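Local coordinates for protein titin (Homo sapiens, PDB 5JDD) that probably helps bear and transmit passive tension in the I-band of muscle sarcomeres through chains of immunoglobulin domains, three of which are seen here, at residues A[103-108]-A[149-154]; A[110-115]-A[160-165]; A[176-181]-A[252-257]; A[193-198]-A[234-239]. One frame throughout, in Å; residues are numbered along the deposited sequence.

Interaction 1: A[103-108]-A[149-154]; sequences PETKTA and IMNTST
T152 meets the 103-108 loop with both backbone and side chain. Its hydroxyl OG1 gives a hydrogen bond to K106 O at 2.9 Å, and its amide N reaches the same oxygen at 3.1 Å; the two donors come from opposite faces of the carbonyl plane, so K106 O is gripped twice. OG1 can do this because chi1 of 56° sets it between the backbone N and carbonyl carbon of T152, which turns CG2 to A108 CB at 3.9 Å. T152 O in turn accepts from T105 N over 2.7 Å, with a nearly straight N-H...O angle of 172°. Farther along, A108 and I149 form an antiparallel hydrogen-bonded pair, and beside it the bent M150 chain brings CE to 3.6 Å from T107 OG1. Two waters bridge the segments beside N151: one joins T105 O, T107 OG1 and N151 N, the other T105 O and N151 OD1. In the next shell, the type II turn P103-K106 is closed by K106 N to P103 O at 3.1 Å, while E104 OE1 bonds to I178 N. Reciprocal main-chain bonds, a doubly held carbonyl and bridging water thus join two loops by mainly polar chemistry.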
loop_
_atom_site.group_PDB
_atom_site.type_symbol
_atom_site.label_atom_id
_atom_site.label_comp_id
_atom_site.label_asym_id
_atom_site.label_seq_id
_atom_site.Cartn_x
_atom_site.Cartn_y
_atom_site.Cartn_z
ATOM N N PRO A 103 -15.145 -3.027 -9.461
ATOM C CA PRO A 103 -16.565 -2.679 -9.334
ATOM C C PRO A 103 -16.881 -2.125 -7.954
ATOM O O PRO A 103 -16.318 -2.612 -6.953
ATOM C CB PRO A 103 -17.279 -4.023 -9.523
ATOM C CG PRO A 103 -16.314 -4.840 -10.327
ATOM C CD PRO A 103 -14.942 -4.432 -9.854
ATOM N N GLU A 104 -17.782 -1.149 -7.901
ATOM C CA GLU A 104 -18.217 -0.612 -6.618
ATOM C C GLU A 104 -18.697 -1.734 -5.705
ATOM O O GLU A 104 -19.256 -2.740 -6.167
ATOM C CB GLU A 104 -19.287 0.469 -6.791
ATOM C CG GLU A 104 -20.495 -0.002 -7.551
ATOM C CD GLU A 104 -21.545 1.087 -7.768
ATOM O OE1 GLU A 104 -22.392 0.903 -8.659
ATOM O OE2 GLU A 104 -21.551 2.111 -7.042
ATOM N N THR A 105 -18.452 -1.529 -4.406
ATOM C CA THR A 105 -18.688 -2.481 -3.303
ATOM C C THR A 105 -17.609 -3.556 -3.133
ATOM O O THR A 105 -17.533 -4.203 -2.082
ATOM C CB THR A 105 -20.100 -3.154 -3.295
ATOM O OG1 THR A 105 -20.140 -4.232 -4.242
ATOM C CG2 THR A 105 -21.216 -2.135 -3.573
ATOM N N LYS A 106 -16.768 -3.747 -4.144
ATOM C CA LYS A 106 -15.726 -4.764 -4.032
ATOM C C LYS A 106 -14.423 -4.180 -3.485
ATOM O O LYS A 106 -14.283 -2.970 -3.342
ATOM C CB LYS A 106 -15.511 -5.480 -5.372
ATOM C CG LYS A 106 -16.762 -6.234 -5.839
ATOM C CD LYS A 106 -16.490 -7.056 -7.093
ATOM C CE LYS A 106 -15.599 -8.255 -6.789
ATOM N NZ LYS A 106 -15.403 -9.102 -8.018
ATOM N N THR A 107 -13.476 -5.055 -3.173
ATOM C CA THR A 107 -12.226 -4.653 -2.551
ATOM C C THR A 107 -11.169 -4.362 -3.609
ATOM O O THR A 107 -11.041 -5.105 -4.588
ATOM C CB THR A 107 -11.719 -5.777 -1.637
ATOM O OG1 THR A 107 -12.697 -6.028 -0.614
ATOM C CG2 THR A 107 -10.392 -5.410 -0.998
ATOM N N ALA A 108 -10.424 -3.273 -3.417
ATOM C CA ALA A 108 -9.317 -2.923 -4.300
ATOM C C ALA A 108 -8.019 -3.098 -3.538
ATOM O O ALA A 108 -7.961 -2.891 -2.331
ATOM C CB ALA A 108 -9.436 -1.483 -4.773
ATOM N N ILE A 149 -8.286 -1.491 0.008
ATOM C CA ILE A 149 -9.398 -0.551 0.127
ATOM C C ILE A 149 -10.705 -1.318 0.092
ATOM O O ILE A 149 -11.067 -1.904 -0.929
ATOM C CB ILE A 149 -9.373 0.498 -1.001
ATOM C CG1 ILE A 149 -8.014 1.198 -1.047
ATOM C CG2 ILE A 149 -10.465 1.539 -0.799
ATOM C CD1 ILE A 149 -7.864 2.138 -2.222
ATOM N N MET A 150 -11.414 -1.309 1.215
ATOM C CA MET A 150 -12.648 -2.079 1.342
ATOM C C MET A 150 -13.865 -1.322 0.840
ATOM O O MET A 150 -13.897 -0.094 0.867
ATOM C CB MET A 150 -12.895 -2.438 2.814
ATOM C CG MET A 150 -11.738 -3.104 3.533
ATOM S SD MET A 150 -11.273 -4.663 2.779
ATOM C CE MET A 150 -12.811 -5.572 2.910
ATOM N N ASN A 151 -14.861 -2.074 0.384
ATOM C CA ASN A 151 -16.178 -1.525 0.055
ATOM C C ASN A 151 -16.084 -0.277 -0.815
ATOM O O ASN A 151 -16.558 0.799 -0.442
ATOM C CB ASN A 151 -16.966 -1.226 1.335
ATOM C CG ASN A 151 -18.417 -0.870 1.057
ATOM O OD1 ASN A 151 -18.977 -1.247 0.023
ATOM N ND2 ASN A 151 -19.029 -0.129 1.975
ATOM N N THR A 152 -15.467 -0.424 -1.981
ATOM C CA THR A 152 -15.190 0.737 -2.822
ATOM C C THR A 152 -16.445 1.460 -3.285
ATOM O O THR A 152 -17.510 0.861 -3.500
ATOM C CB THR A 152 -14.344 0.393 -4.056
ATOM O OG1 THR A 152 -14.995 -0.634 -4.815
ATOM C CG2 THR A 152 -12.938 -0.060 -3.637
ATOM N N SER A 153 -16.300 2.771 -3.435
ATOM C CA SER A 153 -17.342 3.601 -4.025
ATOM C C SER A 153 -16.680 4.601 -4.957
ATOM O O SER A 153 -15.445 4.681 -5.013
ATOM C CB SER A 153 -18.124 4.318 -2.925
ATOM O OG SER A 153 -17.302 5.273 -2.277
ATOM N N THR A 154 -17.493 5.365 -5.683
ATOM C CA THR A 154 -16.997 6.384 -6.610
ATOM C C THR A 154 -15.944 7.286 -5.980
ATOM O O THR A 154 -14.943 7.631 -6.612
ATOM C CB THR A 154 -18.151 7.273 -7.137
ATOM O OG1 THR A 154 -19.024 6.483 -7.943
ATOM C CG2 THR A 154 -17.614 8.416 -7.977
HETATM O O HOH W 1 -15.162 -4.830 0.014
HETATM O O HOH W 2 -19.074 -4.137 0.202
#

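Interaction 2: A[110-115]-A[160-165]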
loop_
_atom_site.group_PDB
_atom_site.type_symbol
_atom_site.label_atom_id
_atom_site.label_comp_id
_atom_site.label_asym_id
_atom_site.label_seq_id
_atom_site.Cartn_x
_atom_site.Cartn_y
_atom_site.Cartn_z
ATOM N N PHE A 110 -3.588 -2.391 -3.782
ATOM C CA PHE A 110 -2.356 -1.936 -4.413
ATOM C C PHE A 110 -1.189 -2.564 -3.692
ATOM O O PHE A 110 -1.228 -2.732 -2.473
ATOM C CB PHE A 110 -2.211 -0.412 -4.307
ATOM C CG PHE A 110 -3.179 0.342 -5.158
ATOM C CD1 PHE A 110 -2.952 0.488 -6.521
ATOM C CD2 PHE A 110 -4.318 0.899 -4.605
ATOM C CE1 PHE A 110 -3.855 1.174 -7.326
ATOM C CE2 PHE A 110 -5.232 1.589 -5.397
ATOM C CZ PHE A 110 -5.002 1.729 -6.760
ATOM N N GLU A 111 -0.138 -2.898 -4.432
ATOM C CA GLU A 111 1.073 -3.408 -3.811
ATOM C C GLU A 111 2.294 -2.880 -4.521
ATOM O O GLU A 111 2.320 -2.777 -5.746
ATOM C CB GLU A 111 1.147 -4.933 -3.885
ATOM C CG GLU A 111 -0.022 -5.699 -3.339
ATOM C CD GLU A 111 0.008 -7.131 -3.820
ATOM O OE1 GLU A 111 1.114 -7.714 -3.860
ATOM O OE2 GLU A 111 -1.066 -7.659 -4.181
ATOM N N CYS A 112 3.329 -2.607 -3.744
ATOM C CA CYS A 112 4.641 -2.365 -4.323
ATOM C C CYS A 112 5.693 -3.115 -3.526
ATOM O O CYS A 112 5.412 -3.640 -2.442
ATOM C CB CYS A 112 4.965 -0.866 -4.362
ATOM S SG CYS A 112 5.181 -0.069 -2.736
ATOM N N GLU A 113 6.910 -3.160 -4.053
ATOM C CA GLU A 113 8.029 -3.751 -3.331
ATOM C C GLU A 113 9.117 -2.703 -3.239
ATOM O O GLU A 113 9.292 -1.905 -4.167
ATOM C CB GLU A 113 8.525 -5.041 -4.003
ATOM C CG GLU A 113 7.469 -6.155 -3.955
ATOM C CD GLU A 113 7.824 -7.432 -4.712
ATOM O OE1 GLU A 113 9.013 -7.680 -5.021
ATOM O OE2 GLU A 113 6.882 -8.210 -4.987
ATOM N N VAL A 114 9.797 -2.682 -2.100
ATOM C CA VAL A 114 10.835 -1.710 -1.829
ATOM C C VAL A 114 12.184 -2.400 -1.610
ATOM O O VAL A 114 12.261 -3.620 -1.462
ATOM C CB VAL A 114 10.459 -0.795 -0.628
ATOM C CG1 VAL A 114 9.130 -0.077 -0.900
ATOM C CG2 VAL A 114 10.380 -1.601 0.661
ATOM N N SER A 115 13.240 -1.598 -1.577
ATOM C CA SER A 115 14.613 -2.093 -1.607
ATOM C C SER A 115 15.113 -2.674 -0.285
ATOM O O SER A 115 16.075 -3.449 -0.263
ATOM C CB SER A 115 15.535 -0.957 -2.037
ATOM O OG SER A 115 15.369 0.162 -1.182
ATOM N N TYR A 160 -3.273 6.873 -5.950
ATOM C CA TYR A 160 -2.689 6.412 -4.696
ATOM C C TYR A 160 -1.185 6.318 -4.835
ATOM O O TYR A 160 -0.672 5.877 -5.860
ATOM C CB TYR A 160 -3.308 5.069 -4.288
ATOM C CG TYR A 160 -4.763 5.213 -3.919
ATOM C CD1 TYR A 160 -5.144 5.452 -2.605
ATOM C CD2 TYR A 160 -5.757 5.131 -4.884
ATOM C CE1 TYR A 160 -6.476 5.605 -2.261
ATOM C CE2 TYR A 160 -7.099 5.276 -4.551
ATOM C CZ TYR A 160 -7.442 5.520 -3.237
ATOM O OH TYR A 160 -8.755 5.668 -2.888
ATOM N N THR A 161 -0.476 6.728 -3.792
ATOM C CA THR A 161 0.973 6.822 -3.853
ATOM C C THR A 161 1.590 6.137 -2.646
ATOM O O THR A 161 1.092 6.286 -1.536
ATOM C CB THR A 161 1.403 8.306 -3.820
ATOM O OG1 THR A 161 0.847 9.000 -4.948
ATOM C CG2 THR A 161 2.920 8.445 -3.838
ATOM N N PHE A 162 2.664 5.377 -2.867
ATOM C CA PHE A 162 3.512 4.916 -1.775
ATOM C C PHE A 162 4.812 5.711 -1.781
ATOM O O PHE A 162 5.463 5.836 -2.820
ATOM C CB PHE A 162 3.836 3.422 -1.890
ATOM C CG PHE A 162 4.569 2.894 -0.693
ATOM C CD1 PHE A 162 5.953 2.845 -0.672
ATOM C CD2 PHE A 162 3.877 2.525 0.443
ATOM C CE1 PHE A 162 6.638 2.390 0.449
ATOM C CE2 PHE A 162 4.546 2.069 1.569
ATOM C CZ PHE A 162 5.940 1.998 1.580
ATOM N N VAL A 163 5.176 6.272 -0.627
ATOM C CA VAL A 163 6.429 7.015 -0.484
ATOM C C VAL A 163 7.496 6.141 0.163
ATOM O O VAL A 163 7.296 5.597 1.251
ATOM C CB VAL A 163 6.242 8.284 0.356
ATOM C CG1 VAL A 163 7.553 9.064 0.440
ATOM C CG2 VAL A 163 5.140 9.160 -0.241
ATOM N N CYS A 164 8.633 6.026 -0.518
ATOM C CA CYS A 164 9.730 5.180 -0.074
ATOM C C CYS A 164 11.009 6.005 -0.068
ATOM O O CYS A 164 11.654 6.185 -1.113
ATOM C CB CYS A 164 9.856 4.006 -1.047
ATOM S SG CYS A 164 11.229 2.889 -0.763
ATOM N N GLY A 165 11.375 6.522 1.098
ATOM C CA GLY A 165 12.476 7.475 1.178
ATOM C C GLY A 165 12.220 8.661 0.259
ATOM O O GLY A 165 11.188 9.338 0.365
#
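The hydrophobic core of an immunoglobulin beta-sandwich is seen here between strands 110-114 and 160-164, which belong to opposing sheets. Their axes approach to 8.8 Å and run 20° apart in the same direction, a separation bridged by side chains. F110, C112 and V114 point inward from one sheet; Y160, F162 and C164 answer from the other. At one end F110 CE2 lies 3.6 Å from Y160 CD2. The two rings are inclined by 32°, with centroids 5.3 Å apart, an oblique meeting in which Y160 CB sits over one face of the F110 ring toward its rim. In the middle, C112 SG approaches F162 CG to 3.7 Å and lies 4.1 Å from the ring centroid, an oblique sulfur-aromatic contact. The F162 ring reaches across because its CG is anti to the backbone N (chi1 -173°), and its far side brings CE1 to 3.8 Å from V114 CG1. That same methyl also touches C164 SG at 3.6 Å, so V114 packs against two residues of the facing strand. W123 meets the F162 ring edge-to-face, and Y160 OH is bonded to D156 O. C112 SG stands 7.0 Å from C164 SG, so no disulfide joins the strands. Classical immunoglobulin domains link their two sheets here by a disulfide beside a core tryptophan; in this I-set domain F162 probably takes the second cysteine's position, facing C112 next to W123.

Interaction 3: A[176-181]-A[252-257]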
loop_
_atom_site.group_PDB
_atom_site.type_symbol
_atom_site.label_atom_id
_atom_site.label_comp_id
_atom_site.label_asym_id
_atom_site.label_seq_id
_atom_site.Cartn_x
_atom_site.Cartn_y
_atom_site.Cartn_z
ATOM N N THR A 176 -15.845 1.180 -10.788
ATOM C CA THR A 176 -16.780 1.080 -11.903
ATOM C C THR A 176 -18.202 0.764 -11.445
ATOM O O THR A 176 -18.408 0.121 -10.409
ATOM C CB THR A 176 -16.296 0.032 -12.922
ATOM O OG1 THR A 176 -16.070 -1.207 -12.250
ATOM C CG2 THR A 176 -15.000 0.491 -13.586
ATOM N N PRO A 177 -19.199 1.222 -12.205
ATOM C CA PRO A 177 -20.588 1.120 -11.747
ATOM C C PRO A 177 -21.194 -0.260 -11.941
ATOM O O PRO A 177 -20.996 -0.882 -12.992
ATOM C CB PRO A 177 -21.319 2.138 -12.631
ATOM C CG PRO A 177 -20.502 2.186 -13.885
ATOM C CD PRO A 177 -19.072 2.047 -13.421
ATOM N N ILE A 178 -21.915 -0.750 -10.937
ATOM C CA ILE A 178 -22.703 -1.957 -11.134
ATOM C C ILE A 178 -23.815 -1.672 -12.133
ATOM O O ILE A 178 -24.439 -0.609 -12.107
ATOM C CB ILE A 178 -23.285 -2.468 -9.810
ATOM C CG1 ILE A 178 -22.140 -2.939 -8.912
ATOM C CG2 ILE A 178 -24.303 -3.612 -10.056
ATOM C CD1 ILE A 178 -22.517 -3.053 -7.467
ATOM N N MET A 179 -24.035 -2.609 -13.046
ATOM C CA MET A 179 -25.144 -2.497 -13.975
ATOM C C MET A 179 -26.063 -3.687 -13.853
ATOM O O MET A 179 -25.626 -4.818 -13.606
ATOM C CB MET A 179 -24.630 -2.335 -15.399
ATOM C CG MET A 179 -23.756 -1.113 -15.549
ATOM S SD MET A 179 -23.351 -0.793 -17.272
ATOM C CE MET A 179 -22.343 0.680 -17.105
ATOM N N ILE A 180 -27.351 -3.421 -14.006
ATOM C CA ILE A 180 -28.342 -4.474 -13.949
ATOM C C ILE A 180 -28.654 -4.908 -15.380
ATOM O O ILE A 180 -29.084 -4.109 -16.224
ATOM C CB ILE A 180 -29.574 -4.013 -13.171
ATOM C CG1 ILE A 180 -29.214 -3.855 -11.684
ATOM C CG2 ILE A 180 -30.708 -5.027 -13.330
ATOM C CD1 ILE A 180 -30.237 -3.088 -10.861
ATOM N N THR A 181 -28.363 -6.172 -15.666
ATOM C CA THR A 181 -28.487 -6.680 -17.024
ATOM C C THR A 181 -29.825 -7.374 -17.263
ATOM O O THR A 181 -30.263 -7.502 -18.406
ATOM C CB THR A 181 -27.308 -7.590 -17.392
ATOM O OG1 THR A 181 -27.322 -8.764 -16.572
ATOM C CG2 THR A 181 -25.992 -6.851 -17.168
ATOM N N GLY A 252 -24.769 -0.971 -4.972
ATOM C CA GLY A 252 -24.024 0.239 -5.273
ATOM C C GLY A 252 -24.997 1.349 -5.622
ATOM O O GLY A 252 -25.946 1.608 -4.875
ATOM N N LYS A 253 -24.781 1.990 -6.766
ATOM C CA LYS A 253 -25.699 3.026 -7.245
ATOM C C LYS A 253 -26.784 2.496 -8.178
ATOM O O LYS A 253 -27.573 3.277 -8.719
ATOM C CB LYS A 253 -24.914 4.152 -7.926
ATOM C CG LYS A 253 -23.918 4.845 -7.002
ATOM C CD LYS A 253 -23.251 6.058 -7.652
ATOM C CE LYS A 253 -22.102 5.673 -8.577
ATOM N NZ LYS A 253 -22.528 5.069 -9.867
ATOM N N ALA A 254 -26.841 1.181 -8.365
ATOM C CA ALA A 254 -27.828 0.587 -9.263
ATOM C C ALA A 254 -29.048 0.111 -8.498
ATOM O O ALA A 254 -28.919 -0.456 -7.402
ATOM C CB ALA A 254 -27.222 -0.576 -10.021
ATOM N N THR A 255 -30.232 0.352 -9.059
ATOM C CA THR A 255 -31.469 -0.174 -8.479
ATOM C C THR A 255 -32.434 -0.682 -9.535
ATOM O O THR A 255 -32.426 -0.239 -10.693
ATOM C CB THR A 255 -32.244 0.857 -7.603
ATOM O OG1 THR A 255 -32.727 1.930 -8.420
ATOM C CG2 THR A 255 -31.378 1.415 -6.487
ATOM N N SER A 256 -33.297 -1.599 -9.113
ATOM C CA SER A 256 -34.402 -2.067 -9.935
ATOM C C SER A 256 -35.598 -2.296 -9.026
ATOM O O SER A 256 -35.444 -2.884 -7.950
ATOM C CB SER A 256 -34.022 -3.364 -10.657
ATOM O OG SER A 256 -35.121 -3.844 -11.427
ATOM N N THR A 257 -36.776 -1.832 -9.439
ATOM C CA THR A 257 -37.989 -1.981 -8.625
ATOM C C THR A 257 -39.098 -2.656 -9.429
ATOM O O THR A 257 -39.224 -2.428 -10.636
ATOM C CB THR A 257 -38.487 -0.621 -8.078
ATOM O OG1 THR A 257 -37.471 -0.024 -7.264
ATOM C CG2 THR A 257 -39.741 -0.788 -7.229
#
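I178 and A254 have the nearest CA atoms, 6.0 Å apart; the touching parts, 177-180 and 252-256, run 25° apart in direction. This spacing exceeds that of paired strands, and the contact between 176-181 and 252-257 is made by apolar packing. At I180, CD1 reaches over the opposite backbone to 3.5 Å from T255 C, and also contacts A254 CB at 4.0 Å and S256 CB at 3.8 Å. The extended end of this isoleucine (chi2 166°) carries CD1 across the strand, between side chains that both point toward it. A254 CB points toward the other segment and lies 3.5 Å from I178 O and 4.2 Å from I178 CG2. Nearer the start of the strand, I178 CD1 lies against G252 N at 4.0 Å. At the margin, the folded K253 chain brings NZ to 4.2 Å from P177 CB. Around this, I178 also packs on I206 and A251, I180 on F249, and S256 OG is bonded to L184 N. The segment 176-181 leads from strand 167-176 into strand 180-182, so at this domain junction the entering first strand of an immunoglobulin sandwich packs over the start of its last strand, 254-263.

Interaction 4: A[193-198]-A[234-239]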
loop_
_atom_site.group_PDB
_atom_site.type_symbol
_atom_site.label_atom_id
_atom_site.label_comp_id
_atom_site.label_asym_id
_atom_site.label_seq_id
_atom_site.Cartn_x
_atom_site.Cartn_y
_atom_site.Cartn_z
ATOM N N ASP A 193 -49.180 -18.555 -2.588
ATOM C CA ASP A 193 -48.092 -18.870 -3.515
ATOM C C ASP A 193 -46.719 -18.614 -2.888
ATOM O O ASP A 193 -46.570 -17.795 -1.973
ATOM C CB ASP A 193 -48.167 -18.008 -4.776
ATOM C CG ASP A 193 -49.241 -18.455 -5.761
ATOM O OD1 ASP A 193 -49.866 -19.520 -5.576
ATOM O OD2 ASP A 193 -49.427 -17.720 -6.761
ATOM N N THR A 194 -45.713 -19.303 -3.417
ATOM C CA THR A 194 -44.325 -18.920 -3.177
ATOM C C THR A 194 -43.818 -18.221 -4.433
ATOM O O THR A 194 -44.009 -18.719 -5.539
ATOM C CB THR A 194 -43.460 -20.135 -2.865
ATOM O OG1 THR A 194 -43.849 -20.655 -1.590
ATOM C CG2 THR A 194 -41.992 -19.738 -2.820
ATOM N N ILE A 195 -43.196 -17.057 -4.265
ATOM C CA ILE A 195 -42.766 -16.246 -5.409
ATOM C C ILE A 195 -41.272 -16.002 -5.359
ATOM O O ILE A 195 -40.666 -16.071 -4.285
ATOM C CB ILE A 195 -43.526 -14.888 -5.476
ATOM C CG1 ILE A 195 -43.212 -13.994 -4.270
ATOM C CG2 ILE A 195 -45.023 -15.142 -5.541
ATOM C CD1 ILE A 195 -42.030 -12.993 -4.469
ATOM N N THR A 196 -40.682 -15.702 -6.511
ATOM C CA THR A 196 -39.258 -15.385 -6.563
ATOM C C THR A 196 -38.974 -14.210 -7.491
ATOM O O THR A 196 -39.171 -14.313 -8.709
ATOM C CB THR A 196 -38.429 -16.601 -7.035
ATOM O OG1 THR A 196 -38.707 -17.734 -6.202
ATOM C CG2 THR A 196 -36.938 -16.275 -6.971
ATOM N N PHE A 197 -38.514 -13.098 -6.924
ATOM C CA PHE A 197 -37.986 -11.997 -7.725
ATOM C C PHE A 197 -36.544 -12.324 -8.083
ATOM O O PHE A 197 -35.833 -12.908 -7.266
ATOM C CB PHE A 197 -37.988 -10.692 -6.925
ATOM C CG PHE A 197 -39.338 -10.026 -6.816
ATOM C CD1 PHE A 197 -39.883 -9.356 -7.904
ATOM C CD2 PHE A 197 -40.042 -10.039 -5.617
ATOM C CE1 PHE A 197 -41.116 -8.731 -7.809
ATOM C CE2 PHE A 197 -41.276 -9.416 -5.512
ATOM C CZ PHE A 197 -41.810 -8.754 -6.606
ATOM N N GLU A 198 -36.109 -11.958 -9.286
ATOM C CA GLU A 198 -34.730 -12.208 -9.728
ATOM C C GLU A 198 -34.165 -11.025 -10.508
ATOM O O GLU A 198 -34.864 -10.428 -11.329
ATOM C CB GLU A 198 -34.666 -13.446 -10.627
ATOM C CG GLU A 198 -35.207 -14.723 -10.018
ATOM C CD GLU A 198 -35.128 -15.899 -10.975
ATOM O OE1 GLU A 198 -34.062 -16.548 -11.030
ATOM O OE2 GLU A 198 -36.130 -16.167 -11.675
ATOM N N LEU A 234 -34.956 -13.044 -4.501
ATOM C CA LEU A 234 -35.691 -12.836 -3.263
ATOM C C LEU A 234 -36.892 -13.767 -3.328
ATOM O O LEU A 234 -37.782 -13.599 -4.168
ATOM C CB LEU A 234 -36.139 -11.376 -3.118
ATOM C CG LEU A 234 -37.198 -11.090 -2.044
ATOM C CD1 LEU A 234 -36.683 -11.420 -0.665
ATOM C CD2 LEU A 234 -37.644 -9.634 -2.121
ATOM N N ASN A 235 -36.892 -14.776 -2.468
ATOM C CA ASN A 235 -37.916 -15.800 -2.486
ATOM C C ASN A 235 -38.818 -15.596 -1.288
ATOM O O ASN A 235 -38.353 -15.643 -0.151
ATOM C CB ASN A 235 -37.265 -17.181 -2.446
ATOM C CG ASN A 235 -38.286 -18.306 -2.473
ATOM O OD1 ASN A 235 -38.599 -18.904 -1.443
ATOM N ND2 ASN A 235 -38.812 -18.595 -3.655
ATOM N N ILE A 236 -40.099 -15.354 -1.546
ATOM C CA ILE A 236 -41.059 -15.114 -0.472
ATOM C C ILE A 236 -42.090 -16.233 -0.448
ATOM O O ILE A 236 -42.817 -16.442 -1.421
ATOM C CB ILE A 236 -41.778 -13.754 -0.627
ATOM C CG1 ILE A 236 -40.757 -12.617 -0.780
ATOM C CG2 ILE A 236 -42.672 -13.489 0.571
ATOM C CD1 ILE A 236 -41.387 -11.243 -0.907
ATOM N N ARG A 237 -42.156 -16.947 0.671
ATOM C CA ARG A 237 -43.094 -18.057 0.819
ATOM C C ARG A 237 -44.459 -17.626 1.319
ATOM O O ARG A 237 -44.576 -16.647 2.056
ATOM C CB ARG A 237 -42.531 -19.094 1.780
ATOM C CG ARG A 237 -41.267 -19.729 1.287
ATOM C CD ARG A 237 -40.692 -20.648 2.335
ATOM N NE ARG A 237 -39.528 -21.364 1.827
ATOM C CZ ARG A 237 -38.924 -22.351 2.477
ATOM N NH1 ARG A 237 -39.382 -22.736 3.661
ATOM N NH2 ARG A 237 -37.870 -22.952 1.942
ATOM N N ASN A 238 -45.484 -18.374 0.906
ATOM C CA ASN A 238 -46.826 -18.278 1.487
ATOM C C ASN A 238 -47.340 -16.836 1.489
ATOM O O ASN A 238 -47.683 -16.282 2.535
ATOM C CB ASN A 238 -46.841 -18.871 2.908
ATOM C CG ASN A 238 -48.250 -19.071 3.441
ATOM O OD1 ASN A 238 -49.210 -19.148 2.673
ATOM N ND2 ASN A 238 -48.381 -19.148 4.761
ATOM N N VAL A 239 -47.376 -16.223 0.311
ATOM C CA VAL A 239 -47.663 -14.794 0.254
ATOM C C VAL A 239 -49.094 -14.457 0.667
ATOM O O VAL A 239 -50.033 -15.249 0.492
ATOM C CB VAL A 239 -47.334 -14.171 -1.124
ATOM C CG1 VAL A 239 -45.842 -14.287 -1.418
ATOM C CG2 VAL A 239 -48.151 -14.826 -2.228
HETATM O O HOH W 3 -46.012 -20.866 -0.500
#
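I195 and I236 lie side by side on one face of the sheet, pointing the same way, with I195 CD1 3.9 Å from I236 CG1. With chi1 at 64°, I195 CG1 sits between the backbone N and the carbonyl carbon, from where it also meets V239 CG1 at 3.9 Å, the two side chains crossing at about a right angle. F197 and L234 extend the same face, with F197 CD2 at 4.3 Å from L234 CD2, obliquely to the ring. Strands 195-198 and 234-236, which carry them, run antiparallel, 166° apart. I195 with I236 and F197 with L234 are hydrogen-bonded pairs, each with bonds in both directions, and T196 with N235 is the non-hydrogen-bonded pair between them. Beyond the last bridge, V239 N donates to D193 O at 2.9 Å in a nearly straight bond, so the pairing is carried on past R237 and N238. On the opposite face N235 ND2 donates to T196 OG1 over 2.7 Å. The hydroxyl lies only 2° out of the amide plane, and T194 CG2 packs at 3.5 Å from the same ND2. A water accepts from N238 N at 2.9 Å. Strand 195-201 is flanked on its other side by 180-182, and strand 231-236 by 223-228. From the second sheet of the domain, A258 and L260 of strand 254-263 meet F197, V262 meets V239, and strand 187-190 packs I187 on both I195 and F197.

In the fold
Interactions 1 and 2 lie in the same immunoglobulin domain with centres 21 Å apart, and they touch: I149 CD1 comes 3.6 Å from Y160 CZ, so the polar loop contact continues into the hydrophobic core. Interaction 1 also meets interaction 3 across the domain junction, where E104 N lies 2.9 Å from T176 O, a probable hydrogen bond, and T154 OG1 packs on K253 CE. Interactions 3 and 4 share the next domain; their nearest atoms are about 7 Å apart, and strands 180-182 and 195-201 are neighbours in one sheet. Interaction 4 is nested in the chain loop closed by interaction 3, while interactions 2 and 4 have nearest atoms about 31 Å apart and do not touch.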